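Local coordinates for protein hypothetical methylmalonyl-CoA decarboxylase alpha subunit (PDB 1X0U) that is of uncharacterised function but belongs to the carboxyl transferase family, with a fold of the ClpP/crotonase class, and assembles from six chains, at residues M190-E204 / V214-A226. Residues are numbered along the deposited sequence; the frame is centred on the assembly and turned at random.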
loop_
_atom_site.group_PDB
_atom_site.type_symbol
_atom_site.label_atom_id
_atom_site.label_comp_id
_atom_site.label_asym_id
_atom_site.label_seq_id
_atom_site.Cartn_x
_atom_site.Cartn_y
_atom_site.Cartn_z
ATOM N N MET A 190 -30.312 26.707 7.048
ATOM C CA MET A 190 -31.761 26.730 7.023
ATOM C C MET A 190 -32.317 28.145 7.049
ATOM O O MET A 190 -31.752 29.029 7.693
ATOM C CB MET A 190 -32.290 25.948 8.226
ATOM C CG MET A 190 -33.793 25.792 8.265
ATOM S SD MET A 190 -34.246 24.600 9.518
ATOM C CE MET A 190 -36.007 24.845 9.610
ATOM N N ILE A 191 -33.428 28.348 6.348
ATOM C CA ILE A 191 -34.087 29.650 6.295
ATOM C C ILE A 191 -35.164 29.690 7.374
ATOM O O ILE A 191 -35.860 28.704 7.595
ATOM C CB ILE A 191 -34.767 29.889 4.926
ATOM C CG1 ILE A 191 -33.731 29.819 3.799
ATOM C CG2 ILE A 191 -35.456 31.258 4.912
ATOM C CD1 ILE A 191 -33.358 28.427 3.384
ATOM N N LYS A 192 -35.294 30.811 8.073
ATOM C CA LYS A 192 -36.332 30.879 9.090
ATOM C C LYS A 192 -37.589 31.453 8.469
ATOM O O LYS A 192 -37.530 32.377 7.670
ATOM C CB LYS A 192 -35.896 31.698 10.324
ATOM C CG LYS A 192 -34.968 32.879 10.083
ATOM C CD LYS A 192 -34.319 33.297 11.414
ATOM C CE LYS A 192 -33.215 34.349 11.246
ATOM N NZ LYS A 192 -33.735 35.748 11.299
ATOM N N GLY A 193 -38.722 30.862 8.824
ATOM C CA GLY A 193 -39.996 31.299 8.293
ATOM C C GLY A 193 -41.032 30.213 8.496
ATOM O O GLY A 193 -40.704 29.066 8.825
ATOM N N ASP A 194 -42.289 30.576 8.286
ATOM C CA ASP A 194 -43.400 29.652 8.448
ATOM C C ASP A 194 -43.255 28.388 7.612
ATOM O O ASP A 194 -43.636 27.307 8.056
ATOM C CB ASP A 194 -44.712 30.341 8.068
ATOM C CG ASP A 194 -45.902 29.427 8.226
ATOM O OD1 ASP A 194 -46.250 29.107 9.380
ATOM O OD2 ASP A 194 -46.477 29.015 7.200
ATOM N N ALA A 195 -42.712 28.544 6.405
ATOM C CA ALA A 195 -42.523 27.451 5.450
ATOM C C ALA A 195 -41.313 26.534 5.662
ATOM O O ALA A 195 -41.135 25.558 4.928
ATOM C CB ALA A 195 -42.465 28.020 4.054
ATOM N N TYR A 196 -40.483 26.823 6.653
ATOM C CA TYR A 196 -39.312 25.986 6.871
ATOM C C TYR A 196 -39.255 25.400 8.268
ATOM O O TYR A 196 -39.387 26.108 9.255
ATOM C CB TYR A 196 -38.032 26.782 6.620
ATOM C CG TYR A 196 -38.098 27.673 5.411
ATOM C CD1 TYR A 196 -38.485 29.009 5.523
ATOM C CD2 TYR A 196 -37.782 27.181 4.146
ATOM C CE1 TYR A 196 -38.548 29.835 4.397
ATOM C CE2 TYR A 196 -37.847 27.994 3.024
ATOM C CZ TYR A 196 -38.225 29.318 3.151
ATOM O OH TYR A 196 -38.243 30.126 2.037
ATOM N N TYR A 197 -39.054 24.095 8.343
ATOM C CA TYR A 197 -38.946 23.423 9.620
ATOM C C TYR A 197 -38.497 22.000 9.409
ATOM O O TYR A 197 -38.408 21.529 8.280
ATOM C CB TYR A 197 -40.290 23.447 10.353
ATOM C CG TYR A 197 -41.460 22.857 9.591
ATOM C CD1 TYR A 197 -41.626 21.478 9.479
ATOM C CD2 TYR A 197 -42.453 23.689 9.043
ATOM C CE1 TYR A 197 -42.754 20.932 8.854
ATOM C CE2 TYR A 197 -43.582 23.155 8.414
ATOM C CZ TYR A 197 -43.727 21.773 8.327
ATOM O OH TYR A 197 -44.842 21.234 7.726
ATOM N N MET A 198 -38.163 21.328 10.494
ATOM C CA MET A 198 -37.785 19.935 10.395
ATOM C C MET A 198 -37.894 19.244 11.735
ATOM O O MET A 198 -37.526 19.794 12.773
ATOM C CB MET A 198 -36.387 19.757 9.756
ATOM C CG MET A 198 -35.161 20.293 10.464
ATOM S SD MET A 198 -33.674 20.032 9.396
ATOM C CE MET A 198 -33.095 21.610 9.180
ATOM N N PHE A 199 -38.476 18.053 11.705
ATOM C CA PHE A 199 -38.655 17.247 12.899
ATOM C C PHE A 199 -38.826 15.789 12.498
ATOM O O PHE A 199 -39.275 15.499 11.394
ATOM C CB PHE A 199 -39.862 17.734 13.721
ATOM C CG PHE A 199 -41.069 18.111 12.900
ATOM C CD1 PHE A 199 -41.491 19.436 12.836
ATOM C CD2 PHE A 199 -41.802 17.147 12.217
ATOM C CE1 PHE A 199 -42.627 19.797 12.107
ATOM C CE2 PHE A 199 -42.938 17.495 11.485
ATOM C CZ PHE A 199 -43.353 18.825 11.430
ATOM N N VAL A 200 -38.435 14.873 13.380
ATOM C CA VAL A 200 -38.545 13.443 13.095
ATOM C C VAL A 200 -40.009 13.015 13.097
ATOM O O VAL A 200 -40.472 12.344 12.173
ATOM C CB VAL A 200 -37.766 12.604 14.139
ATOM C CG1 VAL A 200 -37.939 11.121 13.857
ATOM C CG2 VAL A 200 -36.285 12.980 14.101
ATOM N N THR A 201 -40.726 13.424 14.141
ATOM C CA THR A 201 -42.137 13.106 14.298
ATOM C C THR A 201 -42.966 14.387 14.300
ATOM O O THR A 201 -42.679 15.322 15.044
ATOM C CB THR A 201 -42.395 12.371 15.619
ATOM O OG1 THR A 201 -41.523 11.239 15.716
ATOM C CG2 THR A 201 -43.838 11.903 15.689
ATOM N N GLY A 202 -43.999 14.422 13.468
ATOM C CA GLY A 202 -44.842 15.599 13.392
ATOM C C GLY A 202 -45.644 15.884 14.649
ATOM O O GLY A 202 -45.724 15.034 15.542
ATOM N N PRO A 203 -46.251 17.085 14.747
ATOM C CA PRO A 203 -47.065 17.523 15.889
ATOM C C PRO A 203 -48.320 16.666 16.081
ATOM O O PRO A 203 -48.730 16.380 17.211
ATOM C CB PRO A 203 -47.419 18.969 15.529
ATOM C CG PRO A 203 -46.266 19.404 14.679
ATOM C CD PRO A 203 -46.057 18.196 13.797
ATOM N N GLU A 204 -48.924 16.270 14.963
ATOM C CA GLU A 204 -50.134 15.460 14.984
ATOM C C GLU A 204 -49.977 14.195 15.826
ATOM O O GLU A 204 -50.873 13.843 16.599
ATOM C CB GLU A 204 -50.555 15.093 13.552
ATOM C CG GLU A 204 -49.420 14.638 12.635
ATOM C CD GLU A 204 -48.709 15.792 11.940
ATOM O OE1 GLU A 204 -48.200 16.693 12.634
ATOM O OE2 GLU A 204 -48.654 15.797 10.692
ATOM N N VAL A 214 -48.434 21.380 19.756
ATOM C CA VAL A 214 -47.470 22.398 19.367
ATOM C C VAL A 214 -47.479 22.702 17.867
ATOM O O VAL A 214 -47.809 21.848 17.042
ATOM C CB VAL A 214 -46.047 21.981 19.823
ATOM C CG1 VAL A 214 -45.803 20.532 19.477
ATOM C CG2 VAL A 214 -44.992 22.873 19.184
ATOM N N SER A 215 -47.134 23.943 17.540
ATOM C CA SER A 215 -47.065 24.429 16.168
ATOM C C SER A 215 -45.835 23.840 15.478
ATOM O O SER A 215 -44.934 23.323 16.141
ATOM C CB SER A 215 -46.963 25.958 16.175
ATOM O OG SER A 215 -46.755 26.471 14.871
ATOM N N PHE A 216 -45.797 23.923 14.151
ATOM C CA PHE A 216 -44.659 23.401 13.398
ATOM C C PHE A 216 -43.373 24.153 13.746
ATOM O O PHE A 216 -42.326 23.537 13.948
ATOM C CB PHE A 216 -44.910 23.494 11.886
ATOM C CG PHE A 216 -46.045 22.631 11.395
ATOM C CD1 PHE A 216 -46.298 21.389 11.968
ATOM C CD2 PHE A 216 -46.839 23.049 10.334
ATOM C CE1 PHE A 216 -47.320 20.582 11.496
ATOM C CE2 PHE A 216 -47.865 22.248 9.854
ATOM C CZ PHE A 216 -48.105 21.013 10.436
ATOM N N GLN A 217 -43.464 25.479 13.819
ATOM C CA GLN A 217 -42.315 26.325 14.148
ATOM C C GLN A 217 -41.794 26.097 15.563
ATOM O O GLN A 217 -40.590 26.161 15.803
ATOM C CB GLN A 217 -42.679 27.804 13.973
ATOM C CG GLN A 217 -42.851 28.216 12.522
ATOM C CD GLN A 217 -41.607 27.924 11.707
ATOM O OE1 GLN A 217 -40.561 28.539 11.906
ATOM N NE2 GLN A 217 -41.714 26.970 10.790
ATOM N N ASP A 218 -42.699 25.843 16.503
ATOM C CA ASP A 218 -42.297 25.614 17.883
ATOM C C ASP A 218 -41.719 24.218 18.086
ATOM O O ASP A 218 -41.011 23.975 19.072
ATOM C CB ASP A 218 -43.476 25.820 18.835
ATOM C CG ASP A 218 -43.908 27.269 18.919
ATOM O OD1 ASP A 218 -43.149 28.140 18.449
ATOM O OD2 ASP A 218 -44.999 27.539 19.467
ATOM N N LEU A 219 -42.018 23.307 17.157
ATOM C CA LEU A 219 -41.504 21.947 17.255
ATOM C C LEU A 219 -40.152 21.804 16.559
ATOM O O LEU A 219 -39.238 21.165 17.089
ATOM C CB LEU A 219 -42.496 20.946 16.659
ATOM C CG LEU A 219 -42.101 19.467 16.811
ATOM C CD1 LEU A 219 -41.997 19.119 18.297
ATOM C CD2 LEU A 219 -43.128 18.565 16.114
ATOM N N GLY A 220 -40.023 22.400 15.374
ATOM C CA GLY A 220 -38.771 22.297 14.642
ATOM C C GLY A 220 -38.487 23.419 13.659
ATOM O O GLY A 220 -37.991 23.174 12.564
ATOM N N GLY A 221 -38.798 24.654 14.044
ATOM C CA GLY A 221 -38.542 25.785 13.165
ATOM C C GLY A 221 -37.056 26.087 13.155
ATOM O O GLY A 221 -36.312 25.570 13.993
ATOM N N ALA A 222 -36.612 26.910 12.214
ATOM C CA ALA A 222 -35.200 27.250 12.114
ATOM C C ALA A 222 -34.605 27.702 13.449
ATOM O O ALA A 222 -33.485 27.327 13.808
ATOM C CB ALA A 222 -35.002 28.326 11.067
ATOM N N VAL A 223 -35.362 28.492 14.198
ATOM C CA VAL A 223 -34.871 28.990 15.469
ATOM C C VAL A 223 -34.588 27.881 16.491
ATOM O O VAL A 223 -33.534 27.892 17.132
ATOM C CB VAL A 223 -35.842 30.034 16.060
ATOM C CG1 VAL A 223 -35.351 30.483 17.411
ATOM C CG2 VAL A 223 -35.943 31.226 15.129
ATOM N N VAL A 224 -35.494 26.916 16.639
ATOM C CA VAL A 224 -35.249 25.849 17.602
ATOM C C VAL A 224 -33.966 25.080 17.292
ATOM O O VAL A 224 -33.206 24.757 18.198
ATOM C CB VAL A 224 -36.404 24.814 17.672
ATOM C CG1 VAL A 224 -37.735 25.507 17.947
ATOM C CG2 VAL A 224 -36.462 24.019 16.403
ATOM N N HIS A 225 -33.716 24.806 16.012
ATOM C CA HIS A 225 -32.537 24.042 15.625
ATOM C C HIS A 225 -31.223 24.827 15.591
ATOM O O HIS A 225 -30.155 24.257 15.816
ATOM C CB HIS A 225 -32.770 23.361 14.276
ATOM C CG HIS A 225 -33.902 22.382 14.282
ATOM N ND1 HIS A 225 -34.046 21.417 15.257
ATOM C CD2 HIS A 225 -34.944 22.216 13.434
ATOM C CE1 HIS A 225 -35.130 20.702 15.011
ATOM N NE2 HIS A 225 -35.692 21.167 13.910
ATOM N N ALA A 226 -31.283 26.125 15.315
ATOM C CA ALA A 226 -30.063 26.913 15.287
ATOM C C ALA A 226 -29.718 27.463 16.664
ATOM O O ALA A 226 -28.602 27.932 16.874
ATOM C CB ALA A 226 -30.192 28.058 14.283
HETATM O O HOH W 1 -38.210 28.288 10.318
HETATM O O HOH W 2 -44.630 26.385 10.278
#
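F216 lays its CB over one face of the Y197 ring, 3.9 Å from the centroid. The two rings are slid apart with planes 30° from each other, so they barely overlap. P203 comes in at the edge of F216, its CG 3.4 Å from F216 CD1. One turn on, L219 sets CD2 over a face of the F199 ring, while the same methyl also meets P203 CG. Q217 bends back at chi2 (-57°) to bring its amide against the carbonyls of the G193-Y196 turn. There NE2 gives Y196 O a nearly straight bond of 2.9 Å, with Y196 O in the plane of the Q217 amide, though NE2 stands well above the carbonyl plane. A water accepts from G193 N and A222 N and also lies close to Y196 O and Q217 OE1. Further along, G220 O accepts M198 N at 2.8 Å, and H225 NE2 reaches M198 O at 2.6 Å with the oxygen close to its ring plane; H225 ND1 is hydrogen-bonded to S229 OG, which helps fix the ring's rotation. A222 CB packs on K192 and M190. Strand 197-199 pairs in parallel with 173-175, and a second subunit packs on F199 and L219. The two helices pack against strand 197-199 and precede 234-236, the main sheet's outermost strand within this chain, in the crotonase-like fold of carboxyl transferases.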